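Local coordinates for conserved domain protein (Bacillus anthracis, PDB 3FBQ) that is of unknown function but is built mainly of antiparallel beta sheets, with sequence regions related to the E-set clan families DUF4179 and DUF5643, at residues A[26-31]-A[46-51]; A[144-149]-A[170-175]; A[161-166]-A[181-186]; A[175-180]-A[227-232]; A[203-208]-A[235-240]. All coordinates share one frame; numbering follows the deposited sequence.

Overall arrangement
The five contacts run along a two-part, beta-rich chain. Contact 1 joins the two strands of a hairpin in the N-terminal five-stranded sheet; contacts 2, 3, 4 and 5 all reach the C-terminal eight-stranded sheet. Contact 2 sits where the parts meet: its centre is about 11 Å from that of contact 1, which it touches through Met146 and Ser145, and about 10 Å from that of contact 4, with which it shares Ser175. Contacts 3 and 4 both use strand 175-184, their centres about 19 Å apart, and contact 5 lies about 14 Å from contact 4, centre to centre. The widest separation, about 35 Å between centres, is that of contacts 1 and 3.

Contact 1 of 5, residues A[26-31]-A[46-51]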
# COMPACT_ATOMS: atom_id res chain seq x y z
N GLU A 26 -18.36 8.79 -23.94
CA GLU A 26 -19.03 9.92 -24.53
C GLU A 26 -19.68 10.73 -23.39
O GLU A 26 -19.86 11.94 -23.47
CB GLU A 26 -20.00 9.46 -25.61
CG GLU A 26 -20.34 10.61 -26.53
CD GLU A 26 -20.68 10.16 -27.97
OE1 GLU A 26 -20.49 11.05 -28.90
OE2 GLU A 26 -21.13 8.96 -28.14
N PHE A 27 -19.97 10.03 -22.32
CA PHE A 27 -20.62 10.67 -21.23
C PHE A 27 -19.60 11.03 -20.23
O PHE A 27 -19.90 11.69 -19.26
CB PHE A 27 -21.72 9.78 -20.70
CG PHE A 27 -22.97 9.92 -21.46
CD1 PHE A 27 -24.04 10.65 -20.94
CD2 PHE A 27 -23.06 9.41 -22.76
CE1 PHE A 27 -25.20 10.81 -21.66
CE2 PHE A 27 -24.19 9.57 -23.51
CZ PHE A 27 -25.28 10.29 -22.97
N SER A 28 -18.37 10.68 -20.51
CA SER A 28 -17.27 11.07 -19.63
C SER A 28 -16.77 12.49 -19.73
O SER A 28 -16.99 13.20 -20.73
CB SER A 28 -16.13 10.08 -19.73
OG SER A 28 -16.26 9.36 -18.52
N THR A 29 -16.11 12.90 -18.65
CA THR A 29 -15.41 14.17 -18.61
C THR A 29 -13.97 13.81 -18.82
O THR A 29 -13.36 13.03 -18.02
CB THR A 29 -15.49 14.84 -17.24
OG1 THR A 29 -16.84 14.87 -16.81
CG2 THR A 29 -14.87 16.21 -17.26
N GLU A 30 -13.45 14.38 -19.88
CA GLU A 30 -12.12 14.09 -20.31
C GLU A 30 -11.22 15.00 -19.53
O GLU A 30 -11.45 16.21 -19.56
CB GLU A 30 -11.98 14.41 -21.79
CG GLU A 30 -10.59 14.83 -22.18
CD GLU A 30 -10.34 14.62 -23.67
OE1 GLU A 30 -10.19 13.45 -24.07
OE2 GLU A 30 -10.32 15.64 -24.43
N LEU A 31 -10.20 14.47 -18.84
CA LEU A 31 -9.29 15.42 -18.28
C LEU A 31 -7.80 15.35 -18.59
O LEU A 31 -7.13 16.37 -18.60
CB LEU A 31 -9.62 15.78 -16.84
CG LEU A 31 -9.90 14.87 -15.66
CD1 LEU A 31 -8.61 14.64 -14.94
CD2 LEU A 31 -10.79 15.69 -14.81
N ASP A 46 -10.33 9.69 -18.79
CA ASP A 46 -11.77 9.88 -18.73
C ASP A 46 -12.28 9.73 -17.30
O ASP A 46 -11.79 8.90 -16.54
CB ASP A 46 -12.48 8.88 -19.65
CG ASP A 46 -12.30 9.21 -21.12
OD1 ASP A 46 -12.83 8.46 -21.97
OD2 ASP A 46 -11.63 10.22 -21.43
N VAL A 47 -13.28 10.54 -16.95
CA VAL A 47 -13.87 10.50 -15.62
C VAL A 47 -15.39 10.50 -15.69
O VAL A 47 -15.98 11.18 -16.53
CB VAL A 47 -13.40 11.68 -14.75
CG1 VAL A 47 -13.92 12.99 -15.32
CG2 VAL A 47 -13.86 11.50 -13.31
N ILE A 48 -16.02 9.74 -14.80
CA ILE A 48 -17.49 9.59 -14.82
C ILE A 48 -17.98 8.94 -13.52
O ILE A 48 -17.29 8.15 -12.90
CB ILE A 48 -17.93 8.66 -15.94
CG1 ILE A 48 -19.42 8.92 -16.33
CG2 ILE A 48 -17.63 7.15 -15.59
CD1 ILE A 48 -19.90 8.12 -17.54
N SER A 49 -19.20 9.24 -13.15
CA SER A 49 -19.75 8.85 -11.85
C SER A 49 -21.25 8.68 -11.99
O SER A 49 -22.01 9.61 -12.42
CB SER A 49 -19.48 9.92 -10.81
OG SER A 49 -20.36 9.75 -9.74
N ASP A 50 -21.64 7.46 -11.67
CA ASP A 50 -23.01 6.92 -11.67
C ASP A 50 -23.83 7.78 -10.75
O ASP A 50 -25.02 7.73 -10.81
CB ASP A 50 -23.00 5.51 -10.97
CG ASP A 50 -23.33 4.39 -11.88
OD1 ASP A 50 -23.92 4.68 -12.93
OD2 ASP A 50 -23.07 3.19 -11.57
N GLY A 51 -23.21 8.45 -9.79
CA GLY A 51 -23.91 8.68 -8.53
C GLY A 51 -23.64 7.53 -7.57
O GLY A 51 -23.58 7.71 -6.33
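Phe27 meets the second segment through its CB, which lies 4.0 Å from Ile48 CD1, while its ring leads away from that strand. One residue on, Ser28 turns its hydroxyl onto the backbone of residues 46-51: Ser28 OG donates to Val47 O at 2.7 Å. The C=O...OG angle is only 100°, and the hydroxyl stands well above the carbonyl plane. That leaves the in-plane approach to Thr29 N, which reaches Val47 O with an N-H...O angle of 174°. Val47 O is therefore gripped by two donors from consecutive residues. Ser28 CB also packs on Asp46 CB at 3.8 Å.

Thr29 and Val47 form an antiparallel hydrogen-bonded pair, with side chains lying next to each other and pointing the same way, though the position of Val47 CG1 is doubtful. Glu30 and Asp46, the following non-hydrogen-bonded pair, project to the other face. Their carboxylates are of like charge, with Glu30 OE1 4.4 Å from Asp46 OD2; a salt bridge from Lys25 to Asp46 probably offsets the repulsion. The end of Leu31 bends toward Val47, crossing it obliquely.

The axes of strands 29-31 and 46-49 approach to 4.7 Å at 144°, the geometry of a twisted antiparallel hairpin. Strand 29-37 is the outermost of the five-stranded sheet within this chain, and strand 53-62 flanks 40-49 across from it. Phe10 of helix 9-12 packs on Ser28 and Asp46, and Phe27, by helix 24-27, rests on Met146, Pro173 and Val174.

Contact 2 of 5, residues A[144-149]-A[170-175]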
# COMPACT_ATOMS: atom_id res chain seq x y z
N LYS A 144 -18.89 15.88 -10.63
CA LYS A 144 -20.35 15.85 -10.70
C LYS A 144 -20.85 14.56 -11.35
O LYS A 144 -20.38 14.17 -12.42
CB LYS A 144 -20.87 17.06 -11.48
CG LYS A 144 -22.33 17.38 -11.23
CD LYS A 144 -22.71 18.74 -11.80
CE LYS A 144 -24.18 18.80 -12.16
NZ LYS A 144 -25.00 19.37 -11.05
N SER A 145 -21.80 13.91 -10.69
CA SER A 145 -22.39 12.67 -11.21
C SER A 145 -23.36 12.93 -12.34
O SER A 145 -24.11 13.88 -12.30
CB SER A 145 -23.18 12.01 -10.10
OG SER A 145 -22.36 11.61 -9.02
N MET A 146 -23.40 12.03 -13.32
CA MET A 146 -24.53 12.02 -14.21
C MET A 146 -25.80 11.74 -13.38
O MET A 146 -25.72 11.07 -12.36
CB MET A 146 -24.33 11.17 -15.49
CG MET A 146 -24.03 9.68 -15.40
SD MET A 146 -23.61 8.94 -17.06
CE MET A 146 -24.38 10.23 -17.87
N ASP A 147 -26.94 12.33 -13.77
CA ASP A 147 -28.26 12.00 -13.18
C ASP A 147 -28.75 10.61 -13.50
O ASP A 147 -28.57 10.11 -14.63
CB ASP A 147 -29.33 12.93 -13.72
CG ASP A 147 -29.54 14.17 -12.85
OD1 ASP A 147 -29.76 13.99 -11.60
OD2 ASP A 147 -29.49 15.31 -13.43
N SER A 148 -29.42 10.00 -12.54
CA SER A 148 -30.15 8.78 -12.82
C SER A 148 -31.54 8.74 -12.15
O SER A 148 -31.72 9.27 -11.04
CB SER A 148 -29.35 7.63 -12.34
OG SER A 148 -29.20 7.84 -10.98
N LYS A 149 -32.48 8.08 -12.84
CA LYS A 149 -33.82 7.78 -12.33
C LYS A 149 -33.80 6.51 -11.52
O LYS A 149 -33.63 5.41 -12.08
CB LYS A 149 -34.79 7.59 -13.49
CG LYS A 149 -35.85 8.68 -13.56
CD LYS A 149 -37.24 8.16 -13.97
CE LYS A 149 -38.16 7.96 -12.79
NZ LYS A 149 -37.90 6.64 -12.11
N ALA A 170 -31.81 1.70 -10.91
CA ALA A 170 -31.39 3.06 -11.24
C ALA A 170 -30.86 3.21 -12.67
O ALA A 170 -29.99 2.49 -13.06
CB ALA A 170 -30.40 3.60 -10.21
N MET A 171 -31.37 4.18 -13.44
CA MET A 171 -31.15 4.18 -14.87
C MET A 171 -30.49 5.49 -15.30
O MET A 171 -31.11 6.53 -15.20
CB MET A 171 -32.49 3.91 -15.60
CG MET A 171 -33.31 2.65 -15.00
SD MET A 171 -35.16 2.64 -15.31
CE MET A 171 -35.89 3.58 -13.94
N SER A 172 -29.22 5.44 -15.70
CA SER A 172 -28.53 6.58 -16.29
C SER A 172 -28.63 6.51 -17.78
O SER A 172 -29.19 5.58 -18.32
CB SER A 172 -27.05 6.59 -15.94
OG SER A 172 -26.31 5.62 -16.69
N PRO A 173 -28.06 7.47 -18.48
CA PRO A 173 -28.18 7.43 -19.93
C PRO A 173 -27.30 6.35 -20.60
O PRO A 173 -27.50 5.98 -21.79
CB PRO A 173 -27.69 8.81 -20.35
CG PRO A 173 -27.89 9.62 -19.17
CD PRO A 173 -27.61 8.78 -18.02
N VAL A 174 -26.38 5.83 -19.81
CA VAL A 174 -25.22 5.13 -20.29
C VAL A 174 -25.33 3.68 -19.73
O VAL A 174 -24.85 2.72 -20.34
CB VAL A 174 -23.98 5.91 -19.72
CG1 VAL A 174 -23.36 5.26 -18.58
CG2 VAL A 174 -23.00 6.19 -20.77
N SER A 175 -26.01 3.54 -18.59
CA SER A 175 -26.02 2.27 -17.86
C SER A 175 -27.18 2.27 -16.88
O SER A 175 -27.87 3.28 -16.70
CB SER A 175 -24.68 2.06 -17.15
OG SER A 175 -24.55 2.99 -16.07
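Lys149, Met146 and Met171 have the largest buried areas here, and they divide the contact into a strand pairing and a side-chain packing site. Lys149 and Met171 are an antiparallel hydrogen-bonded pair: Lys149 N donates to Met171 O at 3.1 Å, and Met171 N returns a bond to Lys149 O at 2.9 Å. The two long side chains run alongside each other on the same face. A bend at chi3 (-87°) folds the Met171 thioether back, bringing its CE within 3.5 Å of Lys149 O.

Met146 works at the other end, where the segments are no longer strands. Its CE meets Pro173 CD tip to tip at 3.5 Å, and the Met146 side chain crosses that of Val174 at about a right angle, SD 4.0 Å from Val174 CG1. The turn that presents these two residues is held by Ser172, whose OG accepts from Val174 N at 3.1 Å, an ST turn, and donates to Ser175 O at 2.8 Å.

Segment 144-149 spans the loop from strand 131-144 of the three-stranded sheet to strand 149-157 of the eight-stranded one, and residues 172-174 turn between strands 162-171 and 175-184. Around this junction Lys111 bonds to the hydroxyl of Ser148, Leu233 touches Met171, and Tyr24 of helix 24-27 packs on Val174, bringing the N-terminal part against the turn.

Contact 3 of 5, residues A[161-166]-A[181-186]; sequences GIKANM and NQEVSK
Strands 162-166 and 181-184 are the open-end arms of a beta hairpin in the eight-stranded antiparallel sheet, and Asn165, Asn181 and Glu183 meet on its more polar face. The axes come within 4.8 Å at 156°. The two backbone bonds of the Asn165-Asn181 pair are sound, and so is Glu183 N to Lys163 O, with an N-H...O angle of 176°. Toward Gly161 the bonding slackens, for Lys163 N to Glu183 O is weak, as is Ser185 N to Gly161 O.

The two faces differ as much. On the buried one, Ile162 and Val184 lie next to each other with CG1 to CG1 at 4.1 Å, and Ala164 pairs with Gln182. Met166 and Gln182 also touch strand 196-203, so this face meets another strand of the same sheet.

The other face is partly exposed, and its polar groups are linked in series. Lys163 NZ donates to Asn165 OD1 at 2.8 Å, in the carbonyl plane and on a lone pair, which fixes that end of the amide. Lys163 and Glu183 run alongside one another, yet Lys163 NZ stays 4.4 Å from Glu183 OE1, beyond a salt bridge. Glu183 instead crosses Asn165 at about a right angle; Asn165 ND2 lies 2.7 Å from Glu183 OE2, but at an angle too poor for a hydrogen bond. Glu167 takes the amide nitrogen of Asn181, leaving its oxygen facing Asn165. The two amide planes are 53° apart, and Asn165 ND2 donates to Asn181 OD1 at 2.8 Å, with the acceptor close to the Asn165 amide plane.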
# COMPACT_ATOMS: atom_id res chain seq x y z
N GLY A 161 -33.95 -22.20 0.52
CA GLY A 161 -33.78 -21.62 1.84
C GLY A 161 -33.22 -20.21 1.90
O GLY A 161 -32.78 -19.72 2.92
N ILE A 162 -33.30 -19.53 0.78
CA ILE A 162 -32.15 -19.18 -0.01
C ILE A 162 -32.73 -18.44 -1.16
O ILE A 162 -33.19 -19.06 -2.08
CB ILE A 162 -31.55 -20.37 -0.64
CG1 ILE A 162 -30.37 -20.83 0.15
CG2 ILE A 162 -31.08 -19.98 -1.98
CD1 ILE A 162 -29.22 -21.09 -0.70
N LYS A 163 -32.74 -17.12 -1.10
CA LYS A 163 -33.87 -16.38 -1.60
C LYS A 163 -33.42 -15.01 -1.98
O LYS A 163 -32.65 -14.44 -1.26
CB LYS A 163 -34.90 -16.29 -0.51
CG LYS A 163 -35.07 -14.94 0.04
CD LYS A 163 -36.35 -14.37 -0.46
CE LYS A 163 -37.36 -14.26 0.62
NZ LYS A 163 -37.79 -12.88 0.88
N ALA A 164 -33.87 -14.47 -3.11
CA ALA A 164 -33.23 -13.24 -3.65
C ALA A 164 -34.19 -12.06 -3.64
O ALA A 164 -35.27 -12.16 -4.20
CB ALA A 164 -32.68 -13.48 -5.03
N ASN A 165 -33.84 -10.96 -2.99
CA ASN A 165 -34.74 -9.80 -2.96
C ASN A 165 -34.27 -8.60 -3.73
O ASN A 165 -33.20 -8.06 -3.44
CB ASN A 165 -34.98 -9.35 -1.54
CG ASN A 165 -35.29 -10.50 -0.65
OD1 ASN A 165 -36.41 -11.03 -0.66
ND2 ASN A 165 -34.28 -10.95 0.11
N MET A 166 -35.09 -8.16 -4.67
CA MET A 166 -34.80 -6.93 -5.38
C MET A 166 -34.90 -5.78 -4.36
O MET A 166 -35.51 -5.94 -3.29
CB MET A 166 -35.79 -6.80 -6.55
CG MET A 166 -35.56 -7.77 -7.80
SD MET A 166 -33.80 -8.02 -8.33
CE MET A 166 -33.29 -9.38 -7.28
N ASN A 181 -30.29 -8.26 -2.64
CA ASN A 181 -29.63 -9.02 -1.56
C ASN A 181 -30.09 -10.44 -1.51
O ASN A 181 -31.18 -10.74 -1.98
CB ASN A 181 -29.84 -8.41 -0.18
CG ASN A 181 -31.28 -8.24 0.16
OD1 ASN A 181 -32.06 -9.18 0.27
ND2 ASN A 181 -31.64 -7.00 0.34
N GLN A 182 -29.26 -11.29 -0.90
CA GLN A 182 -29.55 -12.71 -0.73
C GLN A 182 -29.80 -12.87 0.72
O GLN A 182 -29.17 -12.19 1.54
CB GLN A 182 -28.36 -13.59 -1.18
CG GLN A 182 -26.99 -13.24 -0.60
CD GLN A 182 -25.86 -14.15 -1.13
OE1 GLN A 182 -25.14 -14.83 -0.35
NE2 GLN A 182 -25.68 -14.14 -2.45
N GLU A 183 -30.77 -13.75 1.02
CA GLU A 183 -31.00 -14.33 2.36
C GLU A 183 -30.87 -15.87 2.36
O GLU A 183 -31.30 -16.54 1.41
CB GLU A 183 -32.34 -13.90 2.89
CG GLU A 183 -32.37 -12.43 3.25
CD GLU A 183 -33.80 -11.91 3.32
OE1 GLU A 183 -34.65 -12.61 3.92
OE2 GLU A 183 -34.08 -10.80 2.78
N VAL A 184 -30.25 -16.41 3.42
CA VAL A 184 -30.00 -17.84 3.60
C VAL A 184 -30.58 -18.31 4.98
O VAL A 184 -30.33 -17.68 6.03
CB VAL A 184 -28.49 -18.14 3.54
CG1 VAL A 184 -28.22 -19.62 3.39
CG2 VAL A 184 -27.86 -17.41 2.39
N SER A 185 -31.35 -19.41 4.96
CA SER A 185 -32.02 -19.91 6.16
C SER A 185 -31.09 -20.72 7.03
O SER A 185 -30.07 -21.23 6.54
CB SER A 185 -33.17 -20.84 5.77
OG SER A 185 -32.61 -22.06 5.30
N LYS A 186 -31.47 -20.90 8.31
CA LYS A 186 -30.73 -21.81 9.21
C LYS A 186 -30.55 -23.20 8.57
O LYS A 186 -29.45 -23.73 8.59
CB LYS A 186 -31.27 -21.84 10.65
CG LYS A 186 -32.65 -22.48 10.86
CD LYS A 186 -32.59 -24.00 11.25
CE LYS A 186 -33.91 -24.77 10.96
NZ LYS A 186 -34.48 -25.35 12.21

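Contact 4 of 5, residues A[175-180]-A[227-232]; sequences SFILYY and SATFQK
Ser227 pairs with Tyr179, without hydrogen bonds, where strand 224-231 runs against 175-184 in the middle of the eight-stranded antiparallel sheet; the segment axes come within 4.6 Å at 151°. Its CB sits 3.8 Å from Tyr179 CD1, while its hydroxyl is taken by Asn214 of strand 208-218, the neighbour on the other side in the sheet. Ala228 follows with a two-way backbone bond: Ala228 O receives Leu178 N at 3.0 Å, and Ala228 N reaches Leu178 O.

Thr229 shares a face with Ile177, the side chains pointing the same way and Thr229 CG2 3.9 Å from Ile177 CG1; its OG1 bonds to Asn214.

On the reverse face, Phe230 is the chief packing residue. Its backbone pairs with Phe176 in both directions, Phe230 N to Phe176 O at 2.8 Å. The rings are nearly parallel, planes 14° apart, but slid so far that they barely overlap, with centroids 5.4 Å apart. Over one face of the Phe176 ring lies Phe230 CB, offset toward the rim, a CH-pi contact 3.9 Å from the ring centroid. With CG beside the backbone N (chi1 -49°), the Phe230 ring extends toward Leu178, crossing it at about a right angle, with Phe230 CE2 3.8 Å from Leu178 CD1.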
# COMPACT_ATOMS: atom_id res chain seq x y z
N SER A 175 -26.01 3.54 -18.59
CA SER A 175 -26.02 2.27 -17.86
C SER A 175 -27.18 2.27 -16.88
O SER A 175 -27.87 3.28 -16.70
CB SER A 175 -24.68 2.06 -17.15
OG SER A 175 -24.55 2.99 -16.07
N PHE A 176 -27.43 1.11 -16.29
CA PHE A 176 -28.46 0.99 -15.23
C PHE A 176 -28.05 0.05 -14.13
O PHE A 176 -27.34 -0.90 -14.39
CB PHE A 176 -29.84 0.64 -15.81
CG PHE A 176 -30.02 -0.82 -16.14
CD1 PHE A 176 -29.96 -1.26 -17.46
CD2 PHE A 176 -30.29 -1.74 -15.16
CE1 PHE A 176 -30.17 -2.60 -17.80
CE2 PHE A 176 -30.45 -3.08 -15.48
CZ PHE A 176 -30.43 -3.50 -16.81
N ILE A 177 -28.53 0.25 -12.91
CA ILE A 177 -28.08 -0.55 -11.72
C ILE A 177 -29.15 -1.34 -11.01
O ILE A 177 -30.20 -0.82 -10.70
CB ILE A 177 -27.46 0.37 -10.66
CG1 ILE A 177 -26.33 1.22 -11.27
CG2 ILE A 177 -26.97 -0.44 -9.48
CD1 ILE A 177 -25.92 2.32 -10.37
N LEU A 178 -28.90 -2.61 -10.75
CA LEU A 178 -29.82 -3.39 -9.89
C LEU A 178 -29.28 -3.59 -8.45
O LEU A 178 -28.25 -4.23 -8.26
CB LEU A 178 -30.18 -4.74 -10.51
CG LEU A 178 -30.86 -4.67 -11.89
CD1 LEU A 178 -31.10 -6.06 -12.38
CD2 LEU A 178 -32.15 -3.86 -11.97
N TYR A 179 -29.99 -3.05 -7.48
CA TYR A 179 -29.65 -3.29 -6.10
C TYR A 179 -30.48 -4.43 -5.54
O TYR A 179 -31.69 -4.49 -5.68
CB TYR A 179 -30.02 -2.09 -5.30
CG TYR A 179 -29.25 -0.87 -5.63
CD1 TYR A 179 -28.05 -0.57 -4.95
CD2 TYR A 179 -29.74 0.06 -6.60
CE1 TYR A 179 -27.37 0.58 -5.21
CE2 TYR A 179 -29.04 1.25 -6.86
CZ TYR A 179 -27.86 1.49 -6.16
OH TYR A 179 -27.17 2.65 -6.41
N TYR A 180 -29.82 -5.30 -4.83
CA TYR A 180 -30.54 -6.42 -4.27
C TYR A 180 -29.71 -7.18 -3.20
O TYR A 180 -28.58 -6.79 -2.88
CB TYR A 180 -30.92 -7.31 -5.43
CG TYR A 180 -29.71 -8.00 -6.00
CD1 TYR A 180 -28.87 -7.34 -6.91
CD2 TYR A 180 -29.38 -9.31 -5.60
CE1 TYR A 180 -27.73 -8.00 -7.42
CE2 TYR A 180 -28.25 -9.97 -6.10
CZ TYR A 180 -27.44 -9.32 -7.00
OH TYR A 180 -26.37 -10.01 -7.48
N SER A 227 -24.87 -5.15 -5.58
CA SER A 227 -25.45 -4.42 -6.71
C SER A 227 -24.65 -4.67 -7.98
O SER A 227 -23.45 -5.01 -7.91
CB SER A 227 -25.50 -2.95 -6.41
OG SER A 227 -24.29 -2.36 -6.80
N ALA A 228 -25.28 -4.56 -9.14
CA ALA A 228 -24.52 -4.78 -10.37
C ALA A 228 -24.87 -3.74 -11.38
O ALA A 228 -25.97 -3.12 -11.33
CB ALA A 228 -24.82 -6.08 -10.91
N THR A 229 -23.98 -3.53 -12.35
CA THR A 229 -24.33 -2.52 -13.34
C THR A 229 -24.46 -3.14 -14.70
O THR A 229 -23.71 -4.04 -15.03
CB THR A 229 -23.31 -1.40 -13.32
OG1 THR A 229 -23.06 -1.11 -11.95
CG2 THR A 229 -23.87 -0.10 -14.05
N PHE A 230 -25.45 -2.69 -15.45
CA PHE A 230 -25.68 -3.27 -16.74
C PHE A 230 -25.88 -2.20 -17.80
O PHE A 230 -26.06 -1.00 -17.49
CB PHE A 230 -26.91 -4.16 -16.74
CG PHE A 230 -26.98 -5.17 -15.61
CD1 PHE A 230 -26.83 -6.57 -15.88
CD2 PHE A 230 -27.28 -4.76 -14.30
CE1 PHE A 230 -26.97 -7.53 -14.88
CE2 PHE A 230 -27.38 -5.71 -13.24
CZ PHE A 230 -27.23 -7.11 -13.53
N GLN A 231 -25.81 -2.67 -19.04
CA GLN A 231 -25.87 -1.91 -20.29
C GLN A 231 -26.98 -0.89 -20.35
O GLN A 231 -28.02 -1.07 -19.71
CB GLN A 231 -26.10 -2.88 -21.45
CG GLN A 231 -24.95 -3.84 -21.71
CD GLN A 231 -25.23 -4.69 -22.91
OE1 GLN A 231 -25.20 -5.91 -22.85
NE2 GLN A 231 -25.56 -4.05 -24.00
N LYS A 232 -26.76 0.18 -21.13
CA LYS A 232 -27.83 1.09 -21.53
C LYS A 232 -29.09 0.25 -21.67
O LYS A 232 -29.18 -0.59 -22.57
CB LYS A 232 -27.52 1.73 -22.87
CG LYS A 232 -27.87 3.17 -22.89
CD LYS A 232 -28.23 3.63 -24.24
CE LYS A 232 -28.86 5.01 -24.23
NZ LYS A 232 -30.16 5.20 -23.47

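Contact 5 of 5, residues A[203-208]-A[235-240]; sequences DDLGND and ENATKL
Asp204 and the backbone of Thr238 and Lys239 meet at a type I beta turn, Asp203 to Gly206, that connects strands 196-203 and 208-218 of the eight-stranded sheet. The carboxylate of Asp204 takes two secure hydrogen bonds from one backbone amide: Thr238 N straddles both oxygens, at 2.8 Å from Asp204 OD1 and 3.0 Å from Asp204 OD2, each met on its syn side. Lys239 N approaches Asp204 OD1 from the same face as Thr238 N, but at 2.5 Å this bond is too short to be trusted in detail. The amide of Thr238, and probably that of Lys239, just where strand 239-247 begins, are thus satisfied by Asp204, whose side chain crosses that of Thr238 at about a right angle.

Asp203 serves its own turn and its neighbours: its OD1 accepts from Asn207 N at 3.1 Å, and its OD2 bonds to the hydroxyl of Tyr209. Asp203 OD2 also lies 3.5 Å from Ala237 CB.

Asp203 also pairs with Leu240 in antiparallel, non-hydrogen-bonded fashion, continuing the pairing of strands 196-203 and 239-247; there Leu240 CD2 lies 4.2 Å from Asp203 CB. Apolar packing is slight: Leu205 CD2 touches Asn236 CB at 3.9 Å, and its apolar partner is Ala237, with Leu205 CD2 4.5 Å from Ala237 CB.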
# COMPACT_ATOMS: atom_id res chain seq x y z
N ASP A 203 -35.04 -8.14 -21.02
CA ASP A 203 -36.25 -7.32 -21.02
C ASP A 203 -37.36 -7.99 -21.82
O ASP A 203 -37.17 -9.06 -22.40
CB ASP A 203 -35.96 -5.93 -21.57
CG ASP A 203 -35.45 -5.96 -23.00
OD1 ASP A 203 -35.56 -7.02 -23.64
OD2 ASP A 203 -34.95 -4.92 -23.48
N ASP A 204 -38.52 -7.35 -21.86
CA ASP A 204 -39.75 -8.01 -22.29
C ASP A 204 -39.58 -8.63 -23.67
O ASP A 204 -40.50 -9.26 -24.20
CB ASP A 204 -40.91 -7.02 -22.31
CG ASP A 204 -40.45 -5.57 -22.31
OD1 ASP A 204 -39.73 -5.17 -21.38
OD2 ASP A 204 -40.81 -4.84 -23.26
N LEU A 205 -38.40 -8.46 -24.25
CA LEU A 205 -38.27 -7.87 -25.58
C LEU A 205 -37.30 -8.66 -26.45
O LEU A 205 -37.11 -8.35 -27.62
CB LEU A 205 -37.82 -6.41 -25.47
CG LEU A 205 -38.11 -5.52 -26.68
CD1 LEU A 205 -39.38 -5.96 -27.38
CD2 LEU A 205 -38.21 -4.06 -26.26
N GLY A 206 -36.67 -9.67 -25.86
CA GLY A 206 -35.58 -10.37 -26.50
C GLY A 206 -34.27 -10.21 -25.76
O GLY A 206 -33.55 -11.18 -25.52
N ASN A 207 -33.95 -8.97 -25.39
CA ASN A 207 -32.56 -8.58 -25.15
C ASN A 207 -31.99 -9.00 -23.85
O ASN A 207 -32.69 -9.15 -22.84
CB ASN A 207 -32.44 -7.07 -25.17
CG ASN A 207 -33.08 -6.45 -26.37
OD1 ASN A 207 -34.00 -5.65 -26.23
ND2 ASN A 207 -32.57 -6.79 -27.56
N ASP A 208 -30.67 -9.16 -23.89
CA ASP A 208 -29.88 -9.56 -22.75
C ASP A 208 -29.03 -8.36 -22.33
O ASP A 208 -28.73 -7.49 -23.15
CB ASP A 208 -28.99 -10.72 -23.14
CG ASP A 208 -28.95 -11.81 -22.07
OD1 ASP A 208 -28.09 -11.78 -21.10
OD2 ASP A 208 -29.80 -12.73 -22.24
N GLU A 235 -34.72 1.46 -24.90
CA GLU A 235 -35.79 2.47 -24.65
C GLU A 235 -37.22 1.96 -24.82
O GLU A 235 -38.15 2.54 -24.23
CB GLU A 235 -35.60 3.75 -25.46
CG GLU A 235 -34.54 4.69 -24.88
CD GLU A 235 -34.91 5.35 -23.51
OE1 GLU A 235 -36.08 5.78 -23.31
OE2 GLU A 235 -34.01 5.49 -22.64
N ASN A 236 -37.39 0.90 -25.63
CA ASN A 236 -38.68 0.31 -25.87
C ASN A 236 -39.03 -0.78 -24.86
O ASN A 236 -40.09 -1.38 -24.99
CB ASN A 236 -38.77 -0.34 -27.25
CG ASN A 236 -38.72 0.64 -28.42
OD1 ASN A 236 -39.27 1.77 -28.38
ND2 ASN A 236 -38.11 0.17 -29.51
N ALA A 237 -38.13 -1.11 -23.95
CA ALA A 237 -38.38 -2.10 -22.91
C ALA A 237 -39.36 -1.56 -21.87
O ALA A 237 -39.27 -0.41 -21.43
CB ALA A 237 -37.08 -2.51 -22.22
N THR A 238 -40.28 -2.44 -21.46
CA THR A 238 -41.31 -2.19 -20.45
C THR A 238 -40.99 -2.90 -19.12
O THR A 238 -41.35 -2.41 -18.04
CB THR A 238 -42.64 -2.80 -20.92
OG1 THR A 238 -43.06 -2.14 -22.12
CG2 THR A 238 -43.72 -2.68 -19.84
N LYS A 239 -40.34 -4.06 -19.21
CA LYS A 239 -40.18 -4.91 -18.06
C LYS A 239 -38.83 -5.60 -18.15
O LYS A 239 -38.41 -5.96 -19.27
CB LYS A 239 -41.30 -5.97 -18.05
CG LYS A 239 -42.68 -5.47 -17.58
CD LYS A 239 -43.66 -6.62 -17.49
CE LYS A 239 -43.69 -7.35 -18.85
NZ LYS A 239 -43.86 -8.88 -18.80
N LEU A 240 -38.18 -5.79 -16.99
CA LEU A 240 -36.97 -6.61 -16.89
C LEU A 240 -37.30 -7.98 -16.33
O LEU A 240 -38.05 -8.09 -15.33
CB LEU A 240 -35.90 -5.97 -15.99
CG LEU A 240 -35.29 -4.69 -16.58
CD1 LEU A 240 -34.52 -3.84 -15.56
CD2 LEU A 240 -34.41 -5.01 -17.79